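Local atomic coordinates of DUF269-containing protein (Cyanothece sp. ATCC 51142, PDB entry 3NJ2), a protein that is of unknown function but belongs to the DUF269 family and is associated with nitrogen fixation in a cyanobacterium. Residues Y92-L106 and Q153-V165. Numbering follows the deposited sequence.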
loop_
_atom_site.group_PDB
_atom_site.type_symbol
_atom_site.label_atom_id
_atom_site.label_comp_id
_atom_site.label_asym_id
_atom_site.label_seq_id
_atom_site.Cartn_x
_atom_site.Cartn_y
_atom_site.Cartn_z
ATOM N N TYR B 92 6.188 0.785 -13.199
ATOM C CA TYR B 92 7.213 -0.243 -13.003
ATOM C C TYR B 92 6.650 -1.432 -12.285
ATOM O O TYR B 92 6.742 -2.609 -12.785
ATOM C CB TYR B 92 8.396 0.383 -12.228
ATOM C CG TYR B 92 9.539 -0.534 -11.939
ATOM C CD1 TYR B 92 10.487 -0.871 -12.947
ATOM C CD2 TYR B 92 9.733 -1.034 -10.667
ATOM C CE1 TYR B 92 11.600 -1.698 -12.677
ATOM C CE2 TYR B 92 10.840 -1.793 -10.396
ATOM C CZ TYR B 92 11.754 -2.130 -11.413
ATOM O OH TYR B 92 12.803 -2.947 -11.114
ATOM N N PHE B 93 5.974 -1.198 -11.165
ATOM C CA PHE B 93 5.407 -2.334 -10.421
ATOM C C PHE B 93 4.227 -2.986 -11.119
ATOM O O PHE B 93 4.030 -4.190 -10.960
ATOM C CB PHE B 93 5.232 -2.014 -8.923
ATOM C CG PHE B 93 6.584 -1.880 -8.231
ATOM C CD1 PHE B 93 7.258 -3.046 -7.872
ATOM C CD2 PHE B 93 7.159 -0.595 -7.923
ATOM C CE1 PHE B 93 8.472 -2.914 -7.348
ATOM C CE2 PHE B 93 8.433 -0.491 -7.397
ATOM C CZ PHE B 93 9.086 -1.673 -7.099
ATOM N N ARG B 94 3.430 -2.166 -11.844
ATOM C CA ARG B 94 2.328 -2.769 -12.654
ATOM C C ARG B 94 2.880 -3.607 -13.776
ATOM O O ARG B 94 2.203 -4.625 -14.192
ATOM C CB ARG B 94 1.497 -1.661 -13.282
ATOM C CG ARG B 94 0.531 -0.993 -12.209
ATOM C CD ARG B 94 0.046 0.352 -12.818
ATOM N NE ARG B 94 -0.955 0.936 -11.927
ATOM C CZ ARG B 94 -1.316 2.225 -11.924
ATOM N NH1 ARG B 94 -0.731 3.117 -12.741
ATOM N NH2 ARG B 94 -2.210 2.626 -11.041
ATOM N N ALA B 95 4.017 -3.234 -14.311
ATOM C CA ALA B 95 4.659 -3.979 -15.420
ATOM C C ALA B 95 5.097 -5.382 -14.878
ATOM O O ALA B 95 4.944 -6.435 -15.585
ATOM C CB ALA B 95 5.793 -3.169 -15.960
ATOM N N ILE B 96 5.620 -5.362 -13.635
ATOM C CA ILE B 96 6.105 -6.556 -12.992
ATOM C C ILE B 96 4.852 -7.432 -12.736
ATOM O O ILE B 96 4.826 -8.671 -13.066
ATOM C CB ILE B 96 6.841 -6.181 -11.692
ATOM C CG1 ILE B 96 8.166 -5.637 -12.077
ATOM C CG2 ILE B 96 6.991 -7.544 -10.756
ATOM C CD1 ILE B 96 8.799 -4.876 -10.927
ATOM N N ALA B 97 3.784 -6.840 -12.226
ATOM C CA ALA B 97 2.542 -7.527 -11.839
ATOM C C ALA B 97 1.926 -8.163 -13.116
ATOM O O ALA B 97 1.500 -9.300 -13.154
ATOM C CB ALA B 97 1.577 -6.562 -11.218
ATOM N N ALA B 98 1.939 -7.374 -14.210
ATOM C CA ALA B 98 1.330 -7.940 -15.455
ATOM C C ALA B 98 2.039 -9.179 -15.980
ATOM O O ALA B 98 1.389 -10.047 -16.515
ATOM C CB ALA B 98 1.328 -6.827 -16.482
ATOM N N LEU B 99 3.356 -9.271 -15.857
ATOM C CA LEU B 99 4.122 -10.427 -16.265
ATOM C C LEU B 99 3.854 -11.614 -15.317
ATOM O O LEU B 99 3.736 -12.754 -15.768
ATOM C CB LEU B 99 5.612 -10.126 -16.357
ATOM C CG LEU B 99 5.975 -9.237 -17.541
ATOM C CD1 LEU B 99 7.308 -8.475 -17.187
ATOM C CD2 LEU B 99 5.908 -10.016 -18.831
ATOM N N ILE B 100 3.766 -11.355 -14.007
ATOM C CA ILE B 100 3.376 -12.414 -13.052
ATOM C C ILE B 100 2.026 -12.974 -13.448
ATOM O O ILE B 100 1.874 -14.183 -13.528
ATOM C CB ILE B 100 3.420 -11.856 -11.611
ATOM C CG1 ILE B 100 4.847 -11.537 -11.290
ATOM C CG2 ILE B 100 2.872 -12.956 -10.645
ATOM C CD1 ILE B 100 4.922 -10.713 -9.943
ATOM N N GLU B 101 1.057 -12.108 -13.739
ATOM C CA GLU B 101 -0.264 -12.517 -14.127
ATOM C C GLU B 101 -0.214 -13.296 -15.450
ATOM O O GLU B 101 -0.834 -14.363 -15.542
ATOM C CB GLU B 101 -1.124 -11.235 -14.233
ATOM C CG GLU B 101 -2.621 -11.457 -14.297
ATOM C CD GLU B 101 -3.420 -10.143 -14.033
ATOM O OE1 GLU B 101 -3.173 -9.294 -13.078
ATOM O OE2 GLU B 101 -4.396 -9.964 -14.823
ATOM N N LYS B 102 0.543 -12.832 -16.457
ATOM C CA LYS B 102 0.651 -13.537 -17.770
ATOM C C LYS B 102 1.213 -14.942 -17.602
ATOM O O LYS B 102 0.753 -15.921 -18.250
ATOM C CB LYS B 102 1.577 -12.757 -18.720
ATOM C CG LYS B 102 0.874 -11.593 -19.347
ATOM C CD LYS B 102 1.661 -11.099 -20.496
ATOM C CE LYS B 102 0.738 -10.348 -21.440
ATOM N NZ LYS B 102 1.536 -9.293 -22.089
ATOM N N GLU B 103 2.231 -15.112 -16.795
ATOM C CA GLU B 103 2.941 -16.390 -16.748
ATOM C C GLU B 103 2.308 -17.362 -15.775
ATOM O O GLU B 103 2.511 -18.566 -15.895
ATOM C CB GLU B 103 4.422 -16.127 -16.372
ATOM C CG GLU B 103 5.255 -15.326 -17.403
ATOM C CD GLU B 103 5.761 -16.192 -18.550
ATOM O OE1 GLU B 103 6.962 -16.561 -18.503
ATOM O OE2 GLU B 103 4.870 -16.594 -19.375
ATOM N N THR B 104 1.567 -16.855 -14.794
ATOM C CA THR B 104 0.966 -17.767 -13.779
ATOM C C THR B 104 -0.581 -17.861 -13.770
ATOM O O THR B 104 -1.155 -18.760 -13.169
ATOM C CB THR B 104 1.372 -17.338 -12.332
ATOM O OG1 THR B 104 0.748 -16.077 -12.022
ATOM C CG2 THR B 104 2.864 -17.328 -12.177
ATOM N N GLY B 105 -1.279 -16.899 -14.382
ATOM C CA GLY B 105 -2.707 -16.814 -14.288
ATOM C C GLY B 105 -3.227 -16.115 -13.065
ATOM O O GLY B 105 -4.445 -15.797 -12.976
ATOM N N LEU B 106 -2.304 -15.784 -12.139
ATOM C CA LEU B 106 -2.757 -15.150 -10.844
ATOM C C LEU B 106 -3.111 -13.651 -11.063
ATOM O O LEU B 106 -2.271 -12.892 -11.476
ATOM C CB LEU B 106 -1.634 -15.246 -9.766
ATOM C CG LEU B 106 -2.131 -14.646 -8.441
ATOM C CD1 LEU B 106 -3.304 -15.428 -7.730
ATOM C CD2 LEU B 106 -0.975 -14.645 -7.470
ATOM N N GLN B 153 16.649 -5.594 -13.370
ATOM C CA GLN B 153 15.934 -5.528 -12.105
ATOM C C GLN B 153 14.452 -5.815 -12.211
ATOM O O GLN B 153 13.920 -6.567 -11.378
ATOM C CB GLN B 153 16.150 -4.202 -11.408
ATOM C CG GLN B 153 17.585 -4.043 -11.111
ATOM C CD GLN B 153 17.952 -2.726 -10.502
ATOM O OE1 GLN B 153 17.132 -2.068 -9.813
ATOM N NE2 GLN B 153 19.206 -2.308 -10.763
ATOM N N GLY B 154 13.777 -5.290 -13.241
ATOM C CA GLY B 154 12.317 -5.615 -13.373
ATOM C C GLY B 154 12.096 -7.107 -13.686
ATOM O O GLY B 154 11.153 -7.776 -13.119
ATOM N N THR B 155 12.977 -7.667 -14.514
ATOM C CA THR B 155 12.908 -9.118 -14.852
ATOM C C THR B 155 13.110 -10.004 -13.619
ATOM O O THR B 155 12.288 -10.889 -13.325
ATOM C CB THR B 155 13.863 -9.489 -15.987
ATOM O OG1 THR B 155 13.510 -8.754 -17.161
ATOM C CG2 THR B 155 13.760 -10.951 -16.360
ATOM N N LYS B 156 14.156 -9.669 -12.868
ATOM C CA LYS B 156 14.393 -10.418 -11.594
ATOM C C LYS B 156 13.208 -10.359 -10.651
ATOM O O LYS B 156 12.815 -11.419 -10.059
ATOM C CB LYS B 156 15.614 -9.889 -10.939
ATOM C CG LYS B 156 16.113 -10.740 -9.740
ATOM C CD LYS B 156 17.476 -10.184 -9.317
ATOM C CE LYS B 156 17.441 -9.328 -8.048
ATOM N NZ LYS B 156 18.858 -9.037 -7.493
ATOM N N LEU B 157 12.606 -9.167 -10.426
ATOM C CA LEU B 157 11.480 -9.144 -9.536
ATOM C C LEU B 157 10.283 -9.915 -10.049
ATOM O O LEU B 157 9.608 -10.520 -9.270
ATOM C CB LEU B 157 11.054 -7.657 -9.230
ATOM C CG LEU B 157 12.064 -6.883 -8.411
ATOM C CD1 LEU B 157 11.780 -5.387 -8.432
ATOM C CD2 LEU B 157 12.035 -7.481 -6.941
ATOM N N ALA B 158 10.014 -9.870 -11.370
ATOM C CA ALA B 158 8.944 -10.601 -11.907
ATOM C C ALA B 158 9.212 -12.134 -11.783
ATOM O O ALA B 158 8.266 -12.842 -11.367
ATOM C CB ALA B 158 8.765 -10.219 -13.379
ATOM N N ASN B 159 10.420 -12.545 -12.156
ATOM C CA ASN B 159 10.802 -13.977 -11.936
ATOM C C ASN B 159 10.570 -14.383 -10.505
ATOM O O ASN B 159 10.036 -15.437 -10.281
ATOM C CB ASN B 159 12.193 -14.265 -12.402
ATOM C CG ASN B 159 12.385 -13.996 -13.927
ATOM O OD1 ASN B 159 13.478 -13.596 -14.293
ATOM N ND2 ASN B 159 11.366 -14.199 -14.768
ATOM N N ALA B 160 11.009 -13.591 -9.544
ATOM C CA ALA B 160 10.874 -13.994 -8.137
ATOM C C ALA B 160 9.420 -14.057 -7.704
ATOM O O ALA B 160 8.969 -14.905 -6.929
ATOM C CB ALA B 160 11.672 -12.978 -7.259
ATOM N N GLY B 161 8.608 -13.158 -8.237
ATOM C CA GLY B 161 7.198 -13.250 -7.977
ATOM C C GLY B 161 6.562 -14.493 -8.509
ATOM O O GLY B 161 5.760 -15.134 -7.868
ATOM N N ILE B 162 6.956 -14.835 -9.738
ATOM C CA ILE B 162 6.520 -16.077 -10.359
ATOM C C ILE B 162 6.891 -17.299 -9.512
ATOM O O ILE B 162 6.036 -18.161 -9.360
ATOM C CB ILE B 162 7.008 -16.185 -11.826
ATOM C CG1 ILE B 162 6.223 -15.165 -12.639
ATOM C CG2 ILE B 162 6.722 -17.583 -12.413
ATOM C CD1 ILE B 162 6.944 -14.739 -13.946
ATOM N N GLU B 163 8.116 -17.312 -9.032
ATOM C CA GLU B 163 8.581 -18.446 -8.173
ATOM C C GLU B 163 7.709 -18.543 -6.934
ATOM O O GLU B 163 7.297 -19.650 -6.504
ATOM C CB GLU B 163 10.015 -18.284 -7.810
ATOM C CG GLU B 163 11.069 -18.554 -8.903
ATOM C CD GLU B 163 12.475 -18.116 -8.427
ATOM O OE1 GLU B 163 12.648 -17.652 -7.230
ATOM O OE2 GLU B 163 13.421 -18.225 -9.257
ATOM N N LEU B 164 7.297 -17.396 -6.389
ATOM C CA LEU B 164 6.433 -17.435 -5.215
ATOM C C LEU B 164 5.071 -18.009 -5.488
ATOM O O LEU B 164 4.616 -18.825 -4.715
ATOM C CB LEU B 164 6.318 -16.018 -4.577
ATOM C CG LEU B 164 7.515 -15.534 -3.804
ATOM C CD1 LEU B 164 7.360 -14.015 -3.501
ATOM C CD2 LEU B 164 7.701 -16.336 -2.562
ATOM N N VAL B 165 4.433 -17.610 -6.587
ATOM C CA VAL B 165 3.129 -18.170 -6.939
ATOM C C VAL B 165 3.273 -19.708 -7.151
ATOM O O VAL B 165 2.423 -20.465 -6.660
ATOM C CB VAL B 165 2.576 -17.589 -8.244
ATOM C CG1 VAL B 165 1.166 -18.185 -8.601
ATOM C CG2 VAL B 165 2.487 -16.101 -8.174
HETATM O O HOH W 1 14.010 -2.427 -8.697
#
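The Tyr92 ring meets Gly154 CA and Leu157 CD1 obliquely, and CD1 of Ile96 lies over one of its faces, toward the rim. Phe93 CD2 sits at the edge of this ring, in its plane, while Tyr92 CD2 lies over one face of Phe93. With CG anti to the backbone N (chi1 180°), Tyr92 brings CZ to 4.0 Å from Gly154 CA. Tyr92 OH bonds to a water at 2.8 Å, which gives a weak bond to Gln153 OE1. Leu157 CD1 packs against Ile96 CD1 (3.9 Å) and approaches the Phe93 ring obliquely. Ile96 CG2 rests on Ala158 CA at 3.8 Å. Ile100 is a knob in the hole of Ala158, Gly161, Ile162 and Val165. Its CD1 lies 3.9 Å from Gly161 CA, which bears no side chain. Ile162 runs past Ile100 in the opposite direction, its CD1 on Glu103 CB and its CG2 on Thr104 CG2. Thr104 and Val165 meet tip to tip, with Thr104 CB 3.8 Å from Val165 CG1. Thr104 OG1 donates to Ile100 O (2.7 Å). It also accepts from Leu106 N, an ST turn at the helix end. Leu106 CD2 touches Val165 CG2. Val131 of strand 129-136 touches Ile100 and Val165, and Val132 touches Ile96. The helix axes approach to 8.8 Å and cross at -42°. Gly154, Ala158 and Gly161 face larger side chains of 92-104. Both helices pack on a three-stranded antiparallel sheet, an alpha+beta arrangement.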